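Local coordinates for avidin-related protein 4/5 (Gallus gallus, PDB 1Y52) that binds biotin at one end of an eight-stranded beta-barrel and forms a homotetramer, as avidin does, at residues 43-48 against 68-73; 14-19 against 33-38; 93-98 against 114-119. The protein carries 1 engineered substitution. All coordinates share one frame; numbering follows the deposited sequence.

Contact 1 (43-48 against 68-73); sequences NITLSP and WNFSES. With NAG (2-acetamido-2-deoxy-beta-D-glucopyranose), chain C; BTN (biotin), chain E.
With CG set between its own backbone N and carbonyl carbon (chi1 57°), Phe70 turns its ring against the 43-48 segment, while Ser47 holds OG beside its backbone N (chi1 -65°), facing the start of 68-73. The centre of one face of the Phe70 ring carries Ile44 CA, 3.8 Å from the centroid and almost exactly on the ring normal. Ile44 CG1 runs alongside and meets CZ of Phe70 at 3.9 Å, and Ser47 OG lies at the ring edge. The same hydroxyl accepts a nearly straight bond from the backbone N of Asn69 (2.9 Å, 166°) and donates to Thr45 O from above that carbonyl's plane, which fixes its rotation. Here the loop entering strand 47-53 packs on the loop between strands 61-67 and 74-83, at the mouth of the avidin barrel where the biotin tail emerges. Trp68 lays one ring face on that tail, CG standing 3.5 Å from biotin C10, and Phe70 CZ comes within 3.8 Å of C10. Ser71 OG donates to the biotin carboxylate oxygen O12 at 2.8 Å. On the outer side, the glycosylated Asn43 ND2 and Phe70 O share a water.

Contact 2 (14-19 against 33-38); sequences LGSIMT and YLTAVA. With BTN (biotin), chain E.
This is an antiparallel hairpin contact between strands 17-20 and 28-34, continuing past the strand ends into the loops that hold the ureido head of biotin. Ile17 and Leu34 form a hydrogen-bonded pair, with Ile17 N to Leu34 O at 3.0 Å and Leu34 N to Ile17 O at 2.8 Å. Next to them, Met18 and Tyr33 make a non-hydrogen-bonded pair whose side chains turn to the barrel interior. Met18 CB packs on CD2 of Tyr33 at 3.8 Å, and its sulfur makes an oblique Met-aromatic contact with the ring. Beyond the strands, Ser16 OG accepts a close to linear bond from Ala36 N (3.0 Å, 164°), tying the two loops together, and donates to biotin O3 at 2.6 Å. Tyr33 OH donates to the same oxygen at 2.7 Å, O3 lying in the plane of the phenol ring at its edge. Together with Asn12, these hydroxyls probably complete the polar pocket for the ureido oxygen that is characteristic of avidins. Thr35 swings OG1 anti to its backbone N (chi1 -180°), where it accepts from biotin N2, the two atoms 3.0 Å apart, in a practically straight bond. Its own proton goes to Val37 O, in the carbonyl plane on a lone pair. Leu14 CD1 and Val37 CG2 meet beside the bicyclic head, and Trp108 of a neighbouring subunit packs on both residues.

Contact 3 (93-98 against 114-119); sequences TMWLLR and GYNNFT. With NAG (2-acetamido-2-deoxy-beta-D-glucopyranose), chain D; BTN (biotin), chain E.
The Trp95 indole is sandwiched between biotin and Gly114: biotin C6 stands over one face, 3.2 Å from CE2, and Gly114 lies across the opposite face, its CA making a CH-pi contact 3.6 Å from the centroid of the six-membered ring. Tyr115 O comes to the ring edge, where NE1 gives it a weak bond. The setting is the antiparallel pairing of strands 89-98 and 111-120 in the avidin barrel, with Thr93-Asn116 and Trp95-Gly114 as hydrogen-bonded pairs around the non-hydrogen-bonded Met94-Tyr115. A chi1 of 54° swings the Trp95 indole back over its own main chain and across the neighbouring strand; lacking a side chain, Gly114 lets the ring lie directly on its backbone. Asn116, on the same inner face of the sheet, presents OD1 to biotin N1 in a bond of 2.8 Å at 168°, while its ND2 is held by Asn13, an anchor that helps orient the amide. Met94 and Tyr115 point to the other face, toward neighbouring subunits, and Tyr115 stacks on Tyr115 of one of them. Farther along, Asn117 ND2 carries an N-linked sugar. Two donors from a single residue grip Asn116 O: Thr93 N at 3.0 Å, nearly in line with the carbonyl, and Thr93 OG1 at 2.8 Å, a hydroxyl that also lies at the edge of the Phe118 ring.

All three contacts belong to one antiparallel eight-stranded barrel and surround the same biotin. Contact 2 closes first along the chain, contact 1 follows, and contact 3 comes last. The centres of contacts 1 and 2 lie about 11 Å apart, as do those of 2 and 3, while 1 and 3 are separated by about 17 Å. Strands 28-34 and 47-53 are neighbours in the sheet, so contact 2 passes directly into contact 1, with Ile44 packed against Thr35. Leu14 and Met18 of contact 2 rest on Asn116 and Phe118 of contact 3. Contacts 2 and 3 supply polar partners of the ureido ring, while contact 1 lies mainly along the tail and binds a carboxylate oxygen.

Contact 1 (43-48 against 68-73)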
loop_
_atom_site.group_PDB
_atom_site.type_symbol
_atom_site.label_atom_id
_atom_site.label_comp_id
_atom_site.label_asym_id
_atom_site.label_seq_id
_atom_site.Cartn_x
_atom_site.Cartn_y
_atom_site.Cartn_z
ATOM N N ASN A 43 -21.385 -9.911 -11.771
ATOM C CA ASN A 43 -22.119 -9.731 -10.532
ATOM C C ASN A 43 -22.303 -8.293 -10.082
ATOM O O ASN A 43 -22.983 -8.080 -9.104
ATOM C CB ASN A 43 -21.396 -10.420 -9.373
ATOM C CG ASN A 43 -21.398 -11.918 -9.476
ATOM O OD1 ASN A 43 -22.145 -12.497 -10.277
ATOM N ND2 ASN A 43 -20.550 -12.556 -8.654
ATOM N N ILE A 44 -21.662 -7.337 -10.754
ATOM C CA ILE A 44 -21.623 -5.954 -10.302
ATOM C C ILE A 44 -23.024 -5.371 -10.145
ATOM O O ILE A 44 -23.851 -5.519 -11.056
ATOM C CB ILE A 44 -20.811 -5.051 -11.258
ATOM C CG1 ILE A 44 -19.309 -5.352 -11.138
ATOM C CG2 ILE A 44 -21.024 -3.602 -10.905
ATOM C CD1 ILE A 44 -18.475 -4.846 -12.278
ATOM N N THR A 45 -23.259 -4.747 -9.008
ATOM C CA THR A 45 -24.438 -3.929 -8.752
ATOM C C THR A 45 -24.063 -2.645 -8.055
ATOM O O THR A 45 -23.009 -2.536 -7.429
ATOM C CB THR A 45 -25.481 -4.662 -7.873
ATOM O OG1 THR A 45 -25.005 -4.822 -6.537
ATOM C CG2 THR A 45 -25.769 -6.071 -8.354
ATOM N N LEU A 46 -24.948 -1.665 -8.149
ATOM C CA LEU A 46 -24.791 -0.423 -7.422
ATOM C C LEU A 46 -24.609 -0.678 -5.923
ATOM O O LEU A 46 -25.334 -1.468 -5.315
ATOM C CB LEU A 46 -26.000 0.490 -7.694
ATOM C CG LEU A 46 -25.837 1.953 -7.262
ATOM C CD1 LEU A 46 -24.820 2.727 -8.132
ATOM C CD2 LEU A 46 -27.178 2.652 -7.296
ATOM N N SER A 47 -23.617 -0.012 -5.325
ATOM C CA SER A 47 -23.213 -0.262 -3.944
ATOM C C SER A 47 -23.061 1.032 -3.157
ATOM O O SER A 47 -22.679 2.056 -3.708
ATOM C CB SER A 47 -21.877 -1.033 -3.920
ATOM O OG SER A 47 -21.978 -2.342 -4.486
ATOM N N PRO A 48 -23.380 0.999 -1.870
ATOM C CA PRO A 48 -23.331 2.195 -1.037
ATOM C C PRO A 48 -21.904 2.575 -0.553
ATOM O O PRO A 48 -21.067 1.695 -0.368
ATOM C CB PRO A 48 -24.180 1.804 0.165
ATOM C CG PRO A 48 -23.959 0.347 0.292
ATOM C CD PRO A 48 -23.905 -0.156 -1.124
ATOM N N TRP A 68 -19.443 -3.356 -0.912
ATOM C CA TRP A 68 -19.855 -3.942 -2.177
ATOM C C TRP A 68 -21.070 -4.828 -1.902
ATOM O O TRP A 68 -21.032 -5.661 -1.012
ATOM C CB TRP A 68 -18.717 -4.755 -2.805
ATOM C CG TRP A 68 -17.517 -3.887 -3.071
ATOM C CD1 TRP A 68 -16.314 -3.929 -2.409
ATOM C CD2 TRP A 68 -17.423 -2.796 -4.001
ATOM N NE1 TRP A 68 -15.491 -2.934 -2.877
ATOM C CE2 TRP A 68 -16.137 -2.228 -3.855
ATOM C CE3 TRP A 68 -18.289 -2.236 -4.944
ATOM C CZ2 TRP A 68 -15.687 -1.146 -4.643
ATOM C CZ3 TRP A 68 -17.842 -1.166 -5.725
ATOM C CH2 TRP A 68 -16.554 -0.634 -5.573
ATOM N N ASN A 69 -22.139 -4.625 -2.662
ATOM C CA ASN A 69 -23.374 -5.383 -2.416
ATOM C C ASN A 69 -23.374 -6.760 -3.054
ATOM O O ASN A 69 -24.310 -7.523 -2.845
ATOM C CB ASN A 69 -24.584 -4.581 -2.915
ATOM C CG ASN A 69 -25.044 -3.528 -1.917
ATOM O OD1 ASN A 69 -24.629 -3.521 -0.750
ATOM N ND2 ASN A 69 -25.882 -2.631 -2.372
ATOM N N PHE A 70 -22.339 -7.087 -3.829
ATOM C CA PHE A 70 -22.298 -8.293 -4.643
ATOM C C PHE A 70 -21.101 -9.181 -4.341
ATOM O O PHE A 70 -20.840 -10.147 -5.031
ATOM C CB PHE A 70 -22.308 -7.903 -6.100
ATOM C CG PHE A 70 -21.171 -6.978 -6.498
ATOM C CD1 PHE A 70 -21.299 -5.606 -6.369
ATOM C CD2 PHE A 70 -19.985 -7.498 -6.974
ATOM C CE1 PHE A 70 -20.264 -4.752 -6.730
ATOM C CE2 PHE A 70 -18.938 -6.650 -7.348
ATOM C CZ PHE A 70 -19.082 -5.279 -7.203
ATOM N N SER A 71 -20.367 -8.823 -3.295
ATOM C CA SER A 71 -19.290 -9.666 -2.819
ATOM C C SER A 71 -19.048 -9.427 -1.331
ATOM O O SER A 71 -19.626 -8.528 -0.740
ATOM C CB SER A 71 -18.038 -9.402 -3.645
ATOM O OG SER A 71 -17.350 -8.288 -3.158
ATOM N N GLU A 72 -18.218 -10.260 -0.717
ATOM C CA GLU A 72 -17.907 -10.117 0.710
ATOM C C GLU A 72 -16.750 -9.135 0.970
ATOM O O GLU A 72 -16.368 -8.909 2.127
ATOM C CB GLU A 72 -17.615 -11.477 1.320
ATOM C CG GLU A 72 -18.863 -12.365 1.482
ATOM C CD GLU A 72 -20.034 -11.664 2.162
ATOM O OE1 GLU A 72 -19.867 -11.061 3.252
ATOM O OE2 GLU A 72 -21.146 -11.665 1.569
ATOM N N SER A 73 -16.271 -8.508 -0.095
ATOM C CA SER A 73 -15.212 -7.496 -0.042
ATOM C C SER A 73 -15.647 -6.104 0.391
ATOM O O SER A 73 -16.821 -5.743 0.320
ATOM C CB SER A 73 -14.576 -7.408 -1.441
ATOM O OG SER A 73 -14.085 -8.691 -1.813
HETATM C C1 NAG C . -20.721 -13.977 -8.566
HETATM C C2 NAG C . -21.997 -14.614 -8.006
HETATM C C3 NAG C . -21.853 -16.119 -7.834
HETATM C C4 NAG C . -21.302 -16.691 -9.132
HETATM C C5 NAG C . -19.938 -16.055 -9.406
HETATM C C6 NAG C . -19.232 -16.682 -10.614
HETATM C C7 NAG C . -23.184 -12.950 -6.628
HETATM C C8 NAG C . -23.421 -12.403 -5.247
HETATM N N2 NAG C . -22.367 -14.009 -6.734
HETATM O O3 NAG C . -23.130 -16.651 -7.547
HETATM O O4 NAG C . -21.220 -18.102 -9.067
HETATM O O5 NAG C . -20.128 -14.673 -9.647
HETATM O O6 NAG C . -20.011 -16.499 -11.782
HETATM O O7 NAG C . -23.737 -12.413 -7.593
HETATM C C11 BTN E . -15.142 -6.852 -5.960
HETATM O O11 BTN E . -14.300 -7.099 -7.050
HETATM O O12 BTN E . -15.538 -7.854 -5.201
HETATM C C10 BTN E . -15.616 -5.490 -5.558
HETATM C C9 BTN E . -15.333 -4.417 -6.582
HETATM C C8 BTN E . -13.920 -3.835 -6.460
HETATM C C7 BTN E . -13.714 -2.703 -7.469
HETATM C C2 BTN E . -12.381 -1.967 -7.244
HETATM S S1 BTN E . -12.351 -0.937 -5.883
HETATM C C6 BTN E . -10.774 -0.247 -6.454
HETATM C C5 BTN E . -10.884 -0.140 -7.978
HETATM N N1 BTN E . -11.385 1.170 -8.349
HETATM C C3 BTN E . -12.601 0.971 -8.936
HETATM O O3 BTN E . -13.365 1.983 -9.446
HETATM N N2 BTN E . -12.974 -0.306 -8.998
HETATM C C4 BTN E . -11.928 -1.143 -8.434
HETATM O O HOH W 1 -18.991 -11.194 -6.813
HETATM O O HOH W 2 -26.674 -7.049 -4.962
#

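Contact 2 (14-19 against 33-38)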
loop_
_atom_site.group_PDB
_atom_site.type_symbol
_atom_site.label_atom_id
_atom_site.label_comp_id
_atom_site.label_asym_id
_atom_site.label_seq_id
_atom_site.Cartn_x
_atom_site.Cartn_y
_atom_site.Cartn_z
ATOM N N LEU A 14 -10.860 4.147 -14.555
ATOM C CA LEU A 14 -11.317 2.819 -14.941
ATOM C C LEU A 14 -12.724 2.811 -15.554
ATOM O O LEU A 14 -13.165 1.766 -16.034
ATOM C CB LEU A 14 -11.286 1.897 -13.719
ATOM C CG LEU A 14 -9.909 1.757 -13.054
ATOM C CD1 LEU A 14 -10.019 0.884 -11.819
ATOM C CD2 LEU A 14 -8.869 1.172 -14.009
ATOM N N GLY A 15 -13.413 3.943 -15.507
ATOM C CA GLY A 15 -14.807 4.058 -15.945
ATOM C C GLY A 15 -15.879 3.884 -14.871
ATOM O O GLY A 15 -17.094 3.867 -15.139
ATOM N N SER A 16 -15.462 3.741 -13.616
ATOM C CA SER A 16 -16.403 3.664 -12.528
ATOM C C SER A 16 -17.107 5.001 -12.314
ATOM O O SER A 16 -16.544 6.054 -12.584
ATOM C CB SER A 16 -15.704 3.245 -11.233
ATOM O OG SER A 16 -15.093 1.994 -11.431
ATOM N N ILE A 17 -18.334 4.924 -11.820
ATOM C CA ILE A 17 -19.161 6.086 -11.574
ATOM C C ILE A 17 -19.521 6.147 -10.117
ATOM O O ILE A 17 -19.923 5.151 -9.532
ATOM C CB ILE A 17 -20.487 5.995 -12.421
ATOM C CG1 ILE A 17 -20.156 6.021 -13.918
ATOM C CG2 ILE A 17 -21.418 7.109 -12.035
ATOM C CD1 ILE A 17 -21.230 5.400 -14.787
ATOM N N MET A 18 -19.398 7.330 -9.530
ATOM C CA MET A 18 -19.704 7.539 -8.140
ATOM C C MET A 18 -20.570 8.789 -7.972
ATOM O O MET A 18 -20.322 9.814 -8.606
ATOM C CB MET A 18 -18.376 7.704 -7.395
ATOM C CG MET A 18 -18.399 8.507 -6.180
ATOM S SD MET A 18 -16.872 8.306 -5.235
ATOM C CE MET A 18 -15.967 9.799 -5.818
ATOM N N THR A 19 -21.558 8.694 -7.104
ATOM C CA THR A 19 -22.376 9.844 -6.723
ATOM C C THR A 19 -22.213 10.118 -5.247
ATOM O O THR A 19 -22.372 9.211 -4.436
ATOM C CB THR A 19 -23.855 9.549 -7.029
ATOM O OG1 THR A 19 -24.019 9.422 -8.445
ATOM C CG2 THR A 19 -24.730 10.745 -6.651
ATOM N N TYR A 33 -21.768 3.901 -5.679
ATOM C CA TYR A 33 -20.596 3.593 -6.489
ATOM C C TYR A 33 -20.947 2.437 -7.428
ATOM O O TYR A 33 -21.370 1.384 -6.967
ATOM C CB TYR A 33 -19.440 3.178 -5.549
ATOM C CG TYR A 33 -18.052 3.362 -6.154
ATOM C CD1 TYR A 33 -17.557 2.460 -7.099
ATOM C CD2 TYR A 33 -17.241 4.417 -5.758
ATOM C CE1 TYR A 33 -16.292 2.624 -7.658
ATOM C CE2 TYR A 33 -15.968 4.578 -6.301
ATOM C CZ TYR A 33 -15.508 3.688 -7.241
ATOM O OH TYR A 33 -14.262 3.834 -7.773
ATOM N N LEU A 34 -20.795 2.649 -8.734
ATOM C CA LEU A 34 -20.942 1.605 -9.749
ATOM C C LEU A 34 -19.583 1.343 -10.361
ATOM O O LEU A 34 -19.067 2.137 -11.162
ATOM C CB LEU A 34 -21.946 2.005 -10.850
ATOM C CG LEU A 34 -22.255 0.822 -11.764
ATOM C CD1 LEU A 34 -23.133 -0.200 -11.051
ATOM C CD2 LEU A 34 -22.959 1.397 -12.983
ATOM N N THR A 35 -18.942 0.269 -9.916
ATOM C CA THR A 35 -17.629 -0.041 -10.433
ATOM C C THR A 35 -17.702 -0.592 -11.858
ATOM O O THR A 35 -18.613 -1.353 -12.195
ATOM C CB THR A 35 -16.875 -0.984 -9.492
ATOM O OG1 THR A 35 -15.584 -1.252 -10.050
ATOM C CG2 THR A 35 -17.545 -2.342 -9.319
ATOM N N ALA A 36 -16.743 -0.216 -12.694
ATOM C CA ALA A 36 -16.639 -0.729 -14.068
ATOM C C ALA A 36 -15.946 -2.103 -14.107
ATOM O O ALA A 36 -16.015 -2.830 -15.110
ATOM C CB ALA A 36 -15.849 0.274 -14.921
ATOM N N VAL A 37 -15.235 -2.436 -13.024
ATOM C CA VAL A 37 -14.455 -3.664 -12.914
ATOM C C VAL A 37 -14.683 -4.372 -11.579
ATOM O O VAL A 37 -15.001 -3.746 -10.562
ATOM C CB VAL A 37 -12.941 -3.375 -13.090
ATOM C CG1 VAL A 37 -12.654 -2.806 -14.470
ATOM C CG2 VAL A 37 -12.436 -2.454 -11.998
ATOM N N ALA A 38 -14.497 -5.686 -11.582
ATOM C CA ALA A 38 -14.601 -6.481 -10.384
ATOM C C ALA A 38 -13.933 -7.840 -10.573
ATOM O O ALA A 38 -13.578 -8.202 -11.699
ATOM C CB ALA A 38 -16.046 -6.656 -9.976
HETATM C C11 BTN E . -15.142 -6.852 -5.960
HETATM O O11 BTN E . -14.300 -7.099 -7.050
HETATM O O12 BTN E . -15.538 -7.854 -5.201
HETATM C C10 BTN E . -15.616 -5.490 -5.558
HETATM C C9 BTN E . -15.333 -4.417 -6.582
HETATM C C8 BTN E . -13.920 -3.835 -6.460
HETATM C C7 BTN E . -13.714 -2.703 -7.469
HETATM C C2 BTN E . -12.381 -1.967 -7.244
HETATM S S1 BTN E . -12.351 -0.937 -5.883
HETATM C C6 BTN E . -10.774 -0.247 -6.454
HETATM C C5 BTN E . -10.884 -0.140 -7.978
HETATM N N1 BTN E . -11.385 1.170 -8.349
HETATM C C3 BTN E . -12.601 0.971 -8.936
HETATM O O3 BTN E . -13.365 1.983 -9.446
HETATM N N2 BTN E . -12.974 -0.306 -8.998
HETATM C C4 BTN E . -11.928 -1.143 -8.434
HETATM O O HOH W 3 -19.523 2.166 -14.139
#

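Contact 3 (93-98 against 114-119)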
loop_
_atom_site.group_PDB
_atom_site.type_symbol
_atom_site.label_atom_id
_atom_site.label_comp_id
_atom_site.label_asym_id
_atom_site.label_seq_id
_atom_site.Cartn_x
_atom_site.Cartn_y
_atom_site.Cartn_z
ATOM N N THR A 93 -6.774 9.800 -5.550
ATOM C CA THR A 93 -7.002 8.830 -4.484
ATOM C C THR A 93 -6.124 7.598 -4.587
ATOM O O THR A 93 -5.648 7.204 -5.677
ATOM C CB THR A 93 -8.493 8.303 -4.450
ATOM O OG1 THR A 93 -8.750 7.420 -5.561
ATOM C CG2 THR A 93 -9.500 9.401 -4.542
ATOM N N MET A 94 -5.977 6.948 -3.443
ATOM C CA MET A 94 -5.523 5.593 -3.359
ATOM C C MET A 94 -6.515 4.767 -2.566
ATOM O O MET A 94 -7.312 5.292 -1.786
ATOM C CB MET A 94 -4.122 5.558 -2.735
ATOM C CG MET A 94 -3.129 6.285 -3.618
ATOM S SD MET A 94 -1.407 5.904 -3.274
ATOM C CE MET A 94 -1.247 4.206 -3.906
ATOM N N TRP A 95 -6.485 3.482 -2.806
ATOM C CA TRP A 95 -7.428 2.571 -2.220
ATOM C C TRP A 95 -6.802 1.289 -1.725
ATOM O O TRP A 95 -5.731 0.870 -2.185
ATOM C CB TRP A 95 -8.568 2.280 -3.204
ATOM C CG TRP A 95 -8.205 1.779 -4.580
ATOM C CD1 TRP A 95 -8.196 2.521 -5.727
ATOM C CD2 TRP A 95 -7.832 0.454 -4.964
ATOM N NE1 TRP A 95 -7.852 1.738 -6.788
ATOM C CE2 TRP A 95 -7.611 0.469 -6.358
ATOM C CE3 TRP A 95 -7.669 -0.758 -4.283
ATOM C CZ2 TRP A 95 -7.228 -0.672 -7.074
ATOM C CZ3 TRP A 95 -7.300 -1.887 -4.994
ATOM C CH2 TRP A 95 -7.086 -1.839 -6.372
ATOM N N LEU A 96 -7.502 0.677 -0.763
ATOM C CA LEU A 96 -7.278 -0.687 -0.304
ATOM C C LEU A 96 -8.564 -1.474 -0.476
ATOM O O LEU A 96 -9.629 -1.054 -0.040
ATOM C CB LEU A 96 -6.856 -0.730 1.169
ATOM C CG LEU A 96 -5.543 -0.063 1.538
ATOM C CD1 LEU A 96 -5.398 -0.022 3.071
ATOM C CD2 LEU A 96 -4.361 -0.738 0.923
ATOM N N LEU A 97 -8.449 -2.608 -1.132
ATOM C CA LEU A 97 -9.558 -3.529 -1.358
ATOM C C LEU A 97 -9.304 -4.786 -0.543
ATOM O O LEU A 97 -8.349 -5.549 -0.789
ATOM C CB LEU A 97 -9.653 -3.850 -2.844
ATOM C CG LEU A 97 -10.462 -5.055 -3.311
ATOM C CD1 LEU A 97 -11.862 -5.046 -2.789
ATOM C CD2 LEU A 97 -10.424 -5.148 -4.859
ATOM N N ARG A 98 -10.171 -4.978 0.443
ATOM C CA ARG A 98 -10.095 -6.105 1.358
ATOM C C ARG A 98 -11.020 -7.229 0.916
ATOM O O ARG A 98 -12.233 -7.025 0.833
ATOM C CB ARG A 98 -10.495 -5.646 2.764
ATOM C CG ARG A 98 -10.649 -6.799 3.775
ATOM C CD ARG A 98 -9.335 -7.362 4.182
ATOM N NE ARG A 98 -9.395 -8.717 4.775
ATOM C CZ ARG A 98 -8.483 -9.204 5.603
ATOM N NH1 ARG A 98 -7.454 -8.467 6.001
ATOM N NH2 ARG A 98 -8.603 -10.459 6.034
ATOM N N GLY A 114 -4.215 0.154 -4.850
ATOM C CA GLY A 114 -4.190 0.828 -6.136
ATOM C C GLY A 114 -4.515 2.284 -6.037
ATOM O O GLY A 114 -4.528 2.858 -4.928
ATOM N N TYR A 115 -4.725 2.913 -7.201
ATOM C CA TYR A 115 -4.981 4.332 -7.262
ATOM C C TYR A 115 -6.177 4.606 -8.171
ATOM O O TYR A 115 -6.579 3.734 -8.941
ATOM C CB TYR A 115 -3.748 5.077 -7.760
ATOM C CG TYR A 115 -3.576 4.940 -9.251
ATOM C CD1 TYR A 115 -4.187 5.849 -10.122
ATOM C CD2 TYR A 115 -2.844 3.901 -9.786
ATOM C CE1 TYR A 115 -4.084 5.692 -11.531
ATOM C CE2 TYR A 115 -2.682 3.756 -11.184
ATOM C CZ TYR A 115 -3.318 4.659 -12.044
ATOM O OH TYR A 115 -3.179 4.520 -13.430
ATOM N N ASN A 116 -6.769 5.781 -8.041
ATOM C CA ASN A 116 -7.760 6.259 -9.048
ATOM C C ASN A 116 -7.775 7.759 -9.065
ATOM O O ASN A 116 -7.727 8.398 -8.001
ATOM C CB ASN A 116 -9.183 5.776 -8.703
ATOM C CG ASN A 116 -9.485 4.346 -9.121
ATOM O OD1 ASN A 116 -9.955 3.537 -8.281
ATOM N ND2 ASN A 116 -9.321 4.028 -10.424
ATOM N N ASN A 117 -7.907 8.350 -10.254
ATOM C CA ASN A 117 -8.197 9.762 -10.370
ATOM C C ASN A 117 -9.646 9.933 -10.829
ATOM O O ASN A 117 -10.098 9.183 -11.680
ATOM C CB ASN A 117 -7.207 10.548 -11.270
ATOM C CG ASN A 117 -7.119 10.045 -12.695
ATOM O OD1 ASN A 117 -6.748 8.882 -12.948
ATOM N ND2 ASN A 117 -7.433 10.952 -13.671
ATOM N N PHE A 118 -10.358 10.863 -10.208
ATOM C CA PHE A 118 -11.769 11.117 -10.549
ATOM C C PHE A 118 -11.900 12.542 -11.079
ATOM O O PHE A 118 -11.247 13.449 -10.605
ATOM C CB PHE A 118 -12.707 11.015 -9.342
ATOM C CG PHE A 118 -12.806 9.637 -8.711
ATOM C CD1 PHE A 118 -13.970 8.884 -8.847
ATOM C CD2 PHE A 118 -11.791 9.148 -7.889
ATOM C CE1 PHE A 118 -14.091 7.620 -8.279
ATOM C CE2 PHE A 118 -11.923 7.882 -7.284
ATOM C CZ PHE A 118 -13.096 7.140 -7.455
ATOM N N THR A 119 -12.780 12.712 -12.060
ATOM C CA THR A 119 -13.219 14.047 -12.476
ATOM C C THR A 119 -14.738 14.081 -12.484
ATOM O O THR A 119 -15.398 13.056 -12.472
ATOM C CB THR A 119 -12.691 14.409 -13.872
ATOM O OG1 THR A 119 -12.973 13.350 -14.777
ATOM C CG2 THR A 119 -11.170 14.533 -13.879
HETATM C C1 NAG D . -6.914 10.635 -14.998
HETATM C C2 NAG D . -7.970 11.195 -15.953
HETATM C C3 NAG D . -7.488 11.193 -17.409
HETATM C C4 NAG D . -6.085 11.786 -17.523
HETATM C C5 NAG D . -5.152 11.123 -16.508
HETATM C C6 NAG D . -3.743 11.701 -16.529
HETATM C C7 NAG D . -10.255 10.967 -15.196
HETATM C C8 NAG D . -11.554 10.235 -15.236
HETATM N N2 NAG D . -9.209 10.435 -15.822
HETATM O O3 NAG D . -8.386 11.944 -18.193
HETATM O O4 NAG D . -5.586 11.592 -18.829
HETATM O O5 NAG D . -5.692 11.311 -15.218
HETATM O O6 NAG D . -3.797 13.062 -16.160
HETATM O O7 NAG D . -10.180 12.030 -14.599
HETATM C C11 BTN E . -15.142 -6.852 -5.960
HETATM O O11 BTN E . -14.300 -7.099 -7.050
HETATM O O12 BTN E . -15.538 -7.854 -5.201
HETATM C C10 BTN E . -15.616 -5.490 -5.558
HETATM C C9 BTN E . -15.333 -4.417 -6.582
HETATM C C8 BTN E . -13.920 -3.835 -6.460
HETATM C C7 BTN E . -13.714 -2.703 -7.469
HETATM C C2 BTN E . -12.381 -1.967 -7.244
HETATM S S1 BTN E . -12.351 -0.937 -5.883
HETATM C C6 BTN E . -10.774 -0.247 -6.454
HETATM C C5 BTN E . -10.884 -0.140 -7.978
HETATM N N1 BTN E . -11.385 1.170 -8.349
HETATM C C3 BTN E . -12.601 0.971 -8.936
HETATM O O3 BTN E . -13.365 1.983 -9.446
HETATM N N2 BTN E . -12.974 -0.306 -8.998
HETATM C C4 BTN E . -11.928 -1.143 -8.434
#